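Local coordinates for protein aminofutalosine deaminase (Helicobacter pylori, PDB 7LKK) that deaminates aminofutalosine in the menaquinone pathway as a metal-dependent amidohydrolase, and binds the inhibitor methylthio-coformycin beside its iron ion, at residues N138-V143 against V155-L160. Residues are numbered along the deposited sequence; the frame is centred on the assembly and turned at random.
Sequences NHLIEV and VFLEFL. With MCF ((8R)-3-(5-S-methyl-5-thio-beta-D-ribofuranosyl)-3,6,7,8-tetrahydroimidazo[4,5-d][1,3]diazepin-8-ol), chain J; EDO (1,2-ethanediol), chain F.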
ATOM      1  N   ASN A 138      20.731   8.590  16.995  1.00 25.93           N
ATOM      2  CA  ASN A 138      21.129   8.393  18.384  1.00 25.73           C
ATOM      3  C   ASN A 138      22.637   8.357  18.580  1.00 28.77           C
ATOM      4  O   ASN A 138      23.113   8.659  19.679  1.00 28.07           O
ATOM      5  CB  ASN A 138      20.529   7.091  18.929  1.00 32.42           C
ATOM      6  CG  ASN A 138      19.015   7.096  18.914  1.00 28.42           C
ATOM      7  OD1 ASN A 138      18.386   6.220  18.323  1.00 28.20           O
ATOM      8  ND2 ASN A 138      18.421   8.086  19.567  1.00 27.14           N
ATOM      9  N   HIS A 139      23.398   7.992  17.546  1.00 31.96           N
ATOM     10  CA  HIS A 139      24.839   7.822  17.671  1.00 31.69           C
ATOM     11  C   HIS A 139      25.634   8.454  16.535  1.00 30.58           C
ATOM     12  O   HIS A 139      26.864   8.326  16.523  1.00 35.31           O
ATOM     13  CB  HIS A 139      25.196   6.329  17.761  1.00 35.03           C
ATOM     14  CG  HIS A 139      24.448   5.588  18.826  1.00 36.29           C
ATOM     15  ND1 HIS A 139      24.660   5.801  20.171  1.00 36.62           N
ATOM     16  CD2 HIS A 139      23.492   4.632  18.744  1.00 30.04           C
ATOM     17  CE1 HIS A 139      23.866   5.010  20.871  1.00 34.85           C
ATOM     18  NE2 HIS A 139      23.147   4.290  20.029  1.00 35.33           N
ATOM     19  N   LEU A 140      24.972   9.104  15.575  1.00 30.26           N
ATOM     20  CA  LEU A 140      25.629   9.793  14.458  1.00 28.49           C
ATOM     21  C   LEU A 140      26.382   8.832  13.539  1.00 27.06           C
ATOM     22  O   LEU A 140      27.340   9.225  12.868  1.00 30.99           O
ATOM     23  CB  LEU A 140      26.570  10.896  14.958  1.00 27.16           C
ATOM     24  CG  LEU A 140      25.987  11.914  15.940  1.00 31.36           C
ATOM     25  CD1 LEU A 140      27.018  12.981  16.277  1.00 24.53           C
ATOM     26  CD2 LEU A 140      24.719  12.543  15.384  1.00 25.37           C
ATOM     27  N   ILE A 141      25.953   7.568  13.488  1.00 30.88           N
ATOM     28  CA  ILE A 141      26.626   6.585  12.645  1.00 30.85           C
ATOM     29  C   ILE A 141      26.319   6.812  11.166  1.00 32.63           C
ATOM     30  O   ILE A 141      27.114   6.427  10.300  1.00 33.99           O
ATOM     31  CB  ILE A 141      26.246   5.163  13.106  1.00 32.52           C
ATOM     32  CG1 ILE A 141      26.771   4.914  14.520  1.00 33.50           C
ATOM     33  CG2 ILE A 141      26.801   4.099  12.169  1.00 39.11           C
ATOM     34  CD1 ILE A 141      26.348   3.585  15.105  1.00 39.51           C
ATOM     35  N   GLU A 142      25.204   7.467  10.852  1.00 30.78           N
ATOM     36  CA  GLU A 142      24.818   7.716   9.470  1.00 33.62           C
ATOM     37  C   GLU A 142      25.289   9.066   8.944  1.00 28.40           C
ATOM     38  O   GLU A 142      25.133   9.330   7.748  1.00 30.95           O
ATOM     39  CB  GLU A 142      23.295   7.627   9.326  1.00 27.12           C
ATOM     40  CG  GLU A 142      22.562   8.852   9.850  1.00 26.83           C
ATOM     41  CD  GLU A 142      22.239   8.748  11.327  1.00 30.63           C
ATOM     42  OE1 GLU A 142      21.054   8.539  11.662  1.00 30.51           O
ATOM     43  OE2 GLU A 142      23.170   8.871  12.152  1.00 29.57           O
ATOM     44  N   VAL A 143      25.853   9.919   9.804  1.00 31.43           N
ATOM     45  CA  VAL A 143      26.136  11.302   9.419  1.00 32.74           C
ATOM     46  C   VAL A 143      27.175  11.361   8.304  1.00 32.98           C
ATOM     47  O   VAL A 143      27.047  12.149   7.361  1.00 29.39           O
ATOM     48  CB  VAL A 143      26.581  12.116  10.650  1.00 32.06           C
ATOM     49  CG1 VAL A 143      27.026  13.511  10.236  1.00 27.82           C
ATOM     50  CG2 VAL A 143      25.451  12.197  11.663  1.00 29.93           C
ATOM     51  N   VAL A 155      19.901  16.668  10.753  1.00 19.61           N
ATOM     52  CA  VAL A 155      20.136  15.529  11.634  1.00 19.51           C
ATOM     53  C   VAL A 155      19.671  15.905  13.035  1.00 20.38           C
ATOM     54  O   VAL A 155      20.232  16.807  13.668  1.00 20.91           O
ATOM     55  CB  VAL A 155      21.608  15.099  11.628  1.00 22.79           C
ATOM     56  CG1 VAL A 155      21.861  14.078  12.727  1.00 18.04           C
ATOM     57  CG2 VAL A 155      21.978  14.523  10.272  1.00 24.42           C
ATOM     58  N   PHE A 156      18.635  15.222  13.510  1.00 20.35           N
ATOM     59  CA  PHE A 156      18.111  15.398  14.861  1.00 20.94           C
ATOM     60  C   PHE A 156      18.825  14.406  15.769  1.00 18.95           C
ATOM     61  O   PHE A 156      18.530  13.208  15.749  1.00 18.25           O
ATOM     62  CB  PHE A 156      16.602  15.169  14.899  1.00 18.45           C
ATOM     63  CG  PHE A 156      15.801  16.165  14.105  1.00 19.53           C
ATOM     64  CD1 PHE A 156      15.623  16.003  12.739  1.00 16.26           C
ATOM     65  CD2 PHE A 156      15.194  17.241  14.730  1.00 17.46           C
ATOM     66  CE1 PHE A 156      14.877  16.911  12.010  1.00 20.10           C
ATOM     67  CE2 PHE A 156      14.448  18.155  14.005  1.00 21.50           C
ATOM     68  CZ  PHE A 156      14.287  17.987  12.644  1.00 22.43           C
ATOM     69  N   LEU A 157      19.773  14.893  16.565  1.00 19.77           N
ATOM     70  CA  LEU A 157      20.387  14.057  17.592  1.00 18.16           C
ATOM     71  C   LEU A 157      19.357  13.802  18.683  1.00 18.47           C
ATOM     72  O   LEU A 157      18.950  14.729  19.391  1.00 18.22           O
ATOM     73  CB  LEU A 157      21.635  14.722  18.164  1.00 15.66           C
ATOM     74  CG  LEU A 157      22.369  13.888  19.218  1.00 23.86           C
ATOM     75  CD1 LEU A 157      22.832  12.561  18.635  1.00 25.65           C
ATOM     76  CD2 LEU A 157      23.538  14.654  19.814  1.00 23.30           C
ATOM     77  N   GLU A 158      18.938  12.549  18.824  1.00 19.04           N
ATOM     78  CA  GLU A 158      17.801  12.187  19.657  1.00 21.40           C
ATOM     79  C   GLU A 158      18.275  11.701  21.018  1.00 21.78           C
ATOM     80  O   GLU A 158      19.119  10.802  21.105  1.00 18.24           O
ATOM     81  CB  GLU A 158      16.962  11.106  18.979  1.00 18.15           C
ATOM     82  CG  GLU A 158      15.840  10.566  19.836  1.00 20.79           C
ATOM     83  CD  GLU A 158      15.062   9.474  19.134  1.00 24.20           C
ATOM     84  OE1 GLU A 158      15.615   8.369  18.962  1.00 27.48           O
ATOM     85  OE2 GLU A 158      13.900   9.726  18.748  1.00 24.88           O
ATOM     86  N   PHE A 159      17.715  12.281  22.075  1.00 20.48           N
ATOM     87  CA  PHE A 159      18.100  11.942  23.435  1.00 21.64           C
ATOM     88  C   PHE A 159      17.191  10.854  23.991  1.00 20.34           C
ATOM     89  O   PHE A 159      15.966  10.916  23.839  1.00 21.18           O
ATOM     90  CB  PHE A 159      18.055  13.178  24.333  1.00 18.81           C
ATOM     91  CG  PHE A 159      18.448  12.901  25.750  1.00 22.63           C
ATOM     92  CD1 PHE A 159      19.782  12.854  26.111  1.00 29.87           C
ATOM     93  CD2 PHE A 159      17.486  12.672  26.719  1.00 22.01           C
ATOM     94  CE1 PHE A 159      20.152  12.590  27.413  1.00 34.38           C
ATOM     95  CE2 PHE A 159      17.848  12.404  28.022  1.00 30.56           C
ATOM     96  CZ  PHE A 159      19.183  12.365  28.368  1.00 33.55           C
ATOM     97  N   LEU A 160      17.799   9.860  24.635  1.00 16.81           N
ATOM     98  CA  LEU A 160      17.097   8.804  25.350  1.00 24.76           C
ATOM     99  C   LEU A 160      17.576   8.788  26.795  1.00 20.50           C
ATOM    100  O   LEU A 160      18.776   8.902  27.054  1.00 23.25           O
ATOM    101  CB  LEU A 160      17.350   7.425  24.713  1.00 24.56           C
ATOM    102  CG  LEU A 160      16.588   6.963  23.466  1.00 25.44           C
ATOM    103  CD1 LEU A 160      15.151   6.624  23.827  1.00 29.61           C
ATOM    104  CD2 LEU A 160      16.642   7.973  22.333  1.00 28.64           C
TER
HETATM  105  O8  MCF J 506       9.475   6.456  15.402  1.00 30.79           O
HETATM  106  C8  MCF J 506       9.591   5.067  15.229  1.00 28.39           C
HETATM  107  C7  MCF J 506       8.640   4.282  16.126  1.00 25.65           C
HETATM  108  N6  MCF J 506       8.418   4.975  17.371  1.00 25.30           N
HETATM  109  C5  MCF J 506       9.551   5.451  18.132  1.00 26.51           C
HETATM  110  N4  MCF J 506      10.954   5.316  17.757  1.00 24.69           N
HETATM  111  C10 MCF J 506      11.663   4.686  16.615  1.00 25.35           C
HETATM  112  C9  MCF J 506      11.043   4.568  15.386  1.00 24.50           C
HETATM  113  N1  MCF J 506      11.899   3.983  14.561  1.00 26.38           N
HETATM  114  C2  MCF J 506      13.039   3.740  15.204  1.00 26.43           C
HETATM  115  N3  MCF J 506      12.892   4.182  16.456  1.00 23.54           N
HETATM  116  C1S MCF J 506      13.968   4.067  17.489  1.00 29.09           C
HETATM  117  C2S MCF J 506      14.140   5.334  18.359  1.00 28.97           C
HETATM  118  O2S MCF J 506      14.944   6.242  17.735  1.00 23.50           O
HETATM  119  O4S MCF J 506      13.669   3.151  18.331  1.00 27.92           O
HETATM  120  C4S MCF J 506      14.429   3.543  19.707  1.00 29.99           C
HETATM  121  C3S MCF J 506      14.824   4.779  19.602  1.00 29.79           C
HETATM  122  O3S MCF J 506      16.320   4.812  19.417  1.00 30.91           O
HETATM  123  C5S MCF J 506      13.469   3.388  20.873  1.00 31.10           C
HETATM  124  S5S MCF J 506      14.395   2.943  22.370  1.00 38.43           S
HETATM  125  C6S MCF J 506      13.383   3.316  23.831  1.00 34.28           C
HETATM  126  C1  EDO F 502      19.782   2.678  19.650  1.00 35.39           C
HETATM  127  O1  EDO F 502      19.335   3.216  18.401  1.00 37.16           O
HETATM  128  C2  EDO F 502      18.922   3.218  20.787  1.00 36.37           C
HETATM  129  O2  EDO F 502      17.662   2.537  20.809  1.00 36.54           O
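Asn138 and Glu158 meet at the ribose end of the ligand pocket, where the loop that follows strand 130-137 packs against the neighbouring parallel strand 152-159 of the amidohydrolase TIM barrel. The Asn138 amide suits the place because it can donate and accept at once. Its ND2 gives two hydrogen bonds: one to Glu158 OE1 (2.9 Å), on the lone pair turned away from OE2, and a longer, slightly more bent one to Glu158 O (3.2 Å), from above the carbonyl plane. Amide and carboxylate lie side by side, 25° from coplanar, and the two bonds fix which way the amide faces, leaving OD1 toward the sugar. Glu158 reaches there on an extended chain, CG anti to the backbone N (chi1 174°), and its side chain lies close to those of the iron ligands His81 and His221.

Farther from the pocket, branched aliphatic side chains pack loop, strand and helix 166-180 together without needing polar partners. Leu140 CD2 rests on Leu157 CD1 (3.8 Å), crossing nearly at right angles, and touches Val155 CG1, which Val143 CG2 meets in turn.

Both polar groups bind the ribose of methylthio-coformycin: O3S donates to Asn138 OD1 (2.7 Å), while Glu158 OE1, a carboxylate oxygen able to accept twice, also takes O2S (2.5 Å).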